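Local coordinates for Mgp-operon protein 3 (Mycoplasma pneumoniae, PDB 6RJ1) that probably acts in cell adhesion as the P40/P90 protein, an extracellular, immunodominant membrane protein of this human pathogen, at residues K952-K957 / F963-Q968. Residues are numbered along the deposited sequence; the frame is centred on the assembly and turned at random.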
loop_
_atom_site.group_PDB
_atom_site.type_symbol
_atom_site.label_atom_id
_atom_site.label_comp_id
_atom_site.label_asym_id
_atom_site.label_seq_id
_atom_site.Cartn_x
_atom_site.Cartn_y
_atom_site.Cartn_z
ATOM N N LYS A 952 -19.772 17.884 -24.204
ATOM C CA LYS A 952 -21.150 17.469 -23.929
ATOM C C LYS A 952 -21.444 17.575 -22.423
ATOM O O LYS A 952 -20.753 16.950 -21.615
ATOM C CB LYS A 952 -21.398 16.051 -24.473
ATOM C CG LYS A 952 -22.815 15.537 -24.274
ATOM C CD LYS A 952 -22.896 14.022 -24.396
ATOM C CE LYS A 952 -23.814 13.422 -23.356
ATOM N NZ LYS A 952 -24.049 11.976 -23.594
ATOM N N VAL A 953 -22.447 18.398 -22.053
ATOM C CA VAL A 953 -22.814 18.633 -20.653
ATOM C C VAL A 953 -24.147 17.976 -20.291
ATOM O O VAL A 953 -25.162 18.237 -20.928
ATOM C CB VAL A 953 -22.776 20.137 -20.263
ATOM C CG1 VAL A 953 -23.114 20.337 -18.791
ATOM C CG2 VAL A 953 -21.420 20.758 -20.580
ATOM N N ASP A 954 -24.128 17.136 -19.244
ATOM C CA ASP A 954 -25.289 16.435 -18.700
ATOM C C ASP A 954 -25.618 17.009 -17.316
ATOM O O ASP A 954 -24.715 17.185 -16.498
ATOM C CB ASP A 954 -25.000 14.920 -18.581
ATOM C CG ASP A 954 -25.361 14.043 -19.774
ATOM O OD1 ASP A 954 -25.849 14.586 -20.797
ATOM O OD2 ASP A 954 -25.169 12.809 -19.681
ATOM N N ILE A 955 -26.902 17.308 -17.064
ATOM C CA ILE A 955 -27.366 17.829 -15.775
ATOM C C ILE A 955 -28.046 16.704 -14.994
ATOM O O ILE A 955 -28.902 15.999 -15.533
ATOM C CB ILE A 955 -28.288 19.081 -15.929
ATOM C CG1 ILE A 955 -27.668 20.176 -16.861
ATOM C CG2 ILE A 955 -28.711 19.659 -14.566
ATOM C CD1 ILE A 955 -26.298 20.868 -16.416
ATOM N N TYR A 956 -27.672 16.561 -13.717
ATOM C CA TYR A 956 -28.223 15.566 -12.806
ATOM C C TYR A 956 -28.803 16.235 -11.554
ATOM O O TYR A 956 -28.244 17.219 -11.068
ATOM C CB TYR A 956 -27.135 14.556 -12.415
ATOM C CG TYR A 956 -26.740 13.595 -13.519
ATOM C CD1 TYR A 956 -25.856 13.980 -14.523
ATOM C CD2 TYR A 956 -27.191 12.277 -13.519
ATOM C CE1 TYR A 956 -25.460 13.089 -15.523
ATOM C CE2 TYR A 956 -26.804 11.378 -14.515
ATOM C CZ TYR A 956 -25.931 11.786 -15.512
ATOM O OH TYR A 956 -25.520 10.907 -16.492
ATOM N N LYS A 957 -29.929 15.707 -11.042
ATOM C CA LYS A 957 -30.561 16.219 -9.831
ATOM C C LYS A 957 -30.083 15.410 -8.627
ATOM O O LYS A 957 -30.255 14.192 -8.590
ATOM C CB LYS A 957 -32.085 16.198 -9.951
ATOM C CG LYS A 957 -32.769 17.223 -9.055
ATOM C CD LYS A 957 -33.619 16.559 -7.978
ATOM C CE LYS A 957 -34.461 17.552 -7.214
ATOM N NZ LYS A 957 -33.659 18.347 -6.246
ATOM N N PHE A 963 -28.416 10.538 -7.656
ATOM C CA PHE A 963 -28.550 11.323 -8.878
ATOM C C PHE A 963 -29.456 10.748 -9.939
ATOM O O PHE A 963 -29.473 9.540 -10.163
ATOM C CB PHE A 963 -27.177 11.596 -9.487
ATOM C CG PHE A 963 -26.291 12.489 -8.662
ATOM C CD1 PHE A 963 -26.303 13.865 -8.842
ATOM C CD2 PHE A 963 -25.410 11.950 -7.732
ATOM C CE1 PHE A 963 -25.463 14.688 -8.094
ATOM C CE2 PHE A 963 -24.570 12.773 -6.983
ATOM C CZ PHE A 963 -24.603 14.136 -7.167
ATOM N N GLU A 964 -30.166 11.646 -10.632
ATOM C CA GLU A 964 -31.062 11.320 -11.732
ATOM C C GLU A 964 -30.925 12.400 -12.787
ATOM O O GLU A 964 -31.014 13.586 -12.465
ATOM C CB GLU A 964 -32.516 11.212 -11.235
ATOM C CG GLU A 964 -33.420 10.326 -12.084
ATOM C CD GLU A 964 -33.117 8.841 -12.038
ATOM O OE1 GLU A 964 -33.644 8.155 -11.130
ATOM O OE2 GLU A 964 -32.368 8.357 -12.917
ATOM N N LYS A 965 -30.677 11.988 -14.040
ATOM C CA LYS A 965 -30.485 12.874 -15.191
ATOM C C LYS A 965 -31.727 13.713 -15.489
ATOM O O LYS A 965 -32.844 13.178 -15.520
ATOM C CB LYS A 965 -30.085 12.048 -16.427
ATOM C CG LYS A 965 -29.652 12.849 -17.644
ATOM C CD LYS A 965 -29.833 12.018 -18.906
ATOM C CE LYS A 965 -29.790 12.830 -20.180
ATOM N NZ LYS A 965 -28.399 13.165 -20.594
ATOM N N ASP A 966 -31.526 15.032 -15.700
ATOM C CA ASP A 966 -32.598 15.957 -16.051
ATOM C C ASP A 966 -32.519 16.165 -17.553
ATOM O O ASP A 966 -31.701 16.952 -18.017
ATOM C CB ASP A 966 -32.472 17.286 -15.283
ATOM C CG ASP A 966 -33.710 18.162 -15.346
ATOM O OD1 ASP A 966 -34.064 18.612 -16.455
ATOM O OD2 ASP A 966 -34.317 18.408 -14.286
ATOM N N ASP A 967 -33.341 15.422 -18.312
ATOM C CA ASP A 967 -33.403 15.442 -19.779
ATOM C C ASP A 967 -33.693 16.825 -20.344
ATOM O O ASP A 967 -33.103 17.190 -21.357
ATOM C CB ASP A 967 -34.441 14.428 -20.299
ATOM C CG ASP A 967 -34.330 13.025 -19.718
ATOM O OD1 ASP A 967 -33.184 12.532 -19.551
ATOM O OD2 ASP A 967 -35.387 12.414 -19.444
ATOM N N GLN A 968 -34.593 17.587 -19.683
ATOM C CA GLN A 968 -34.998 18.945 -20.055
ATOM C C GLN A 968 -33.825 19.919 -20.073
ATOM O O GLN A 968 -33.634 20.611 -21.072
ATOM C CB GLN A 968 -36.058 19.457 -19.080
ATOM C CG GLN A 968 -37.476 19.250 -19.552
ATOM C CD GLN A 968 -38.205 20.563 -19.595
ATOM O OE1 GLN A 968 -38.475 21.119 -20.667
ATOM N NE2 GLN A 968 -38.520 21.094 -18.422
#
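Lys957 and Glu964 face each other as an antiparallel hydrogen-bonded pair. Lys957 N gives a nearly straight bond (175°) to Glu964 O at 2.8 Å. The return bond, from Glu964 N to Lys957 O, is longer at 3.3 Å and more bent. Lys957 O also receives a CA-H...O contact from Phe963. Further along, Asp966 N donates to Ile955 O at 2.8 Å; Asp966 is the residue just before helix 967-974. Ser970 OG accepts from the neighbouring Ile955 N and donates to Asp966 O. The Asp966 carboxylate serves as N-cap: its OD1 accepts Leu969 N.

Tyr956 and Lys965 form the non-hydrogen-bonded pair between these bonds. Lys965 CB lies over one face of the tyrosine ring, 4.3 Å from its centroid, in a CH-pi contact. With CG anti to the backbone N (chi1 -171°), the Lys965 chain runs on past the ring and bends only at its last torsion. Its NZ thereby reaches Asp954 OD1 at 2.9 Å, a salt bridge. The same oxygen also pairs with Lys974 of the helix; two lysines on one oxygen would be expected to favour the ionised form of Asp954. Phe963 CD1 packs on Tyr956 CB at 3.7 Å.

These contacts are those of an antiparallel beta hairpin, strands 952-959 and 962-965, at the edge of a four-stranded sheet and leading through Asp966 into the C-terminal helix it caps.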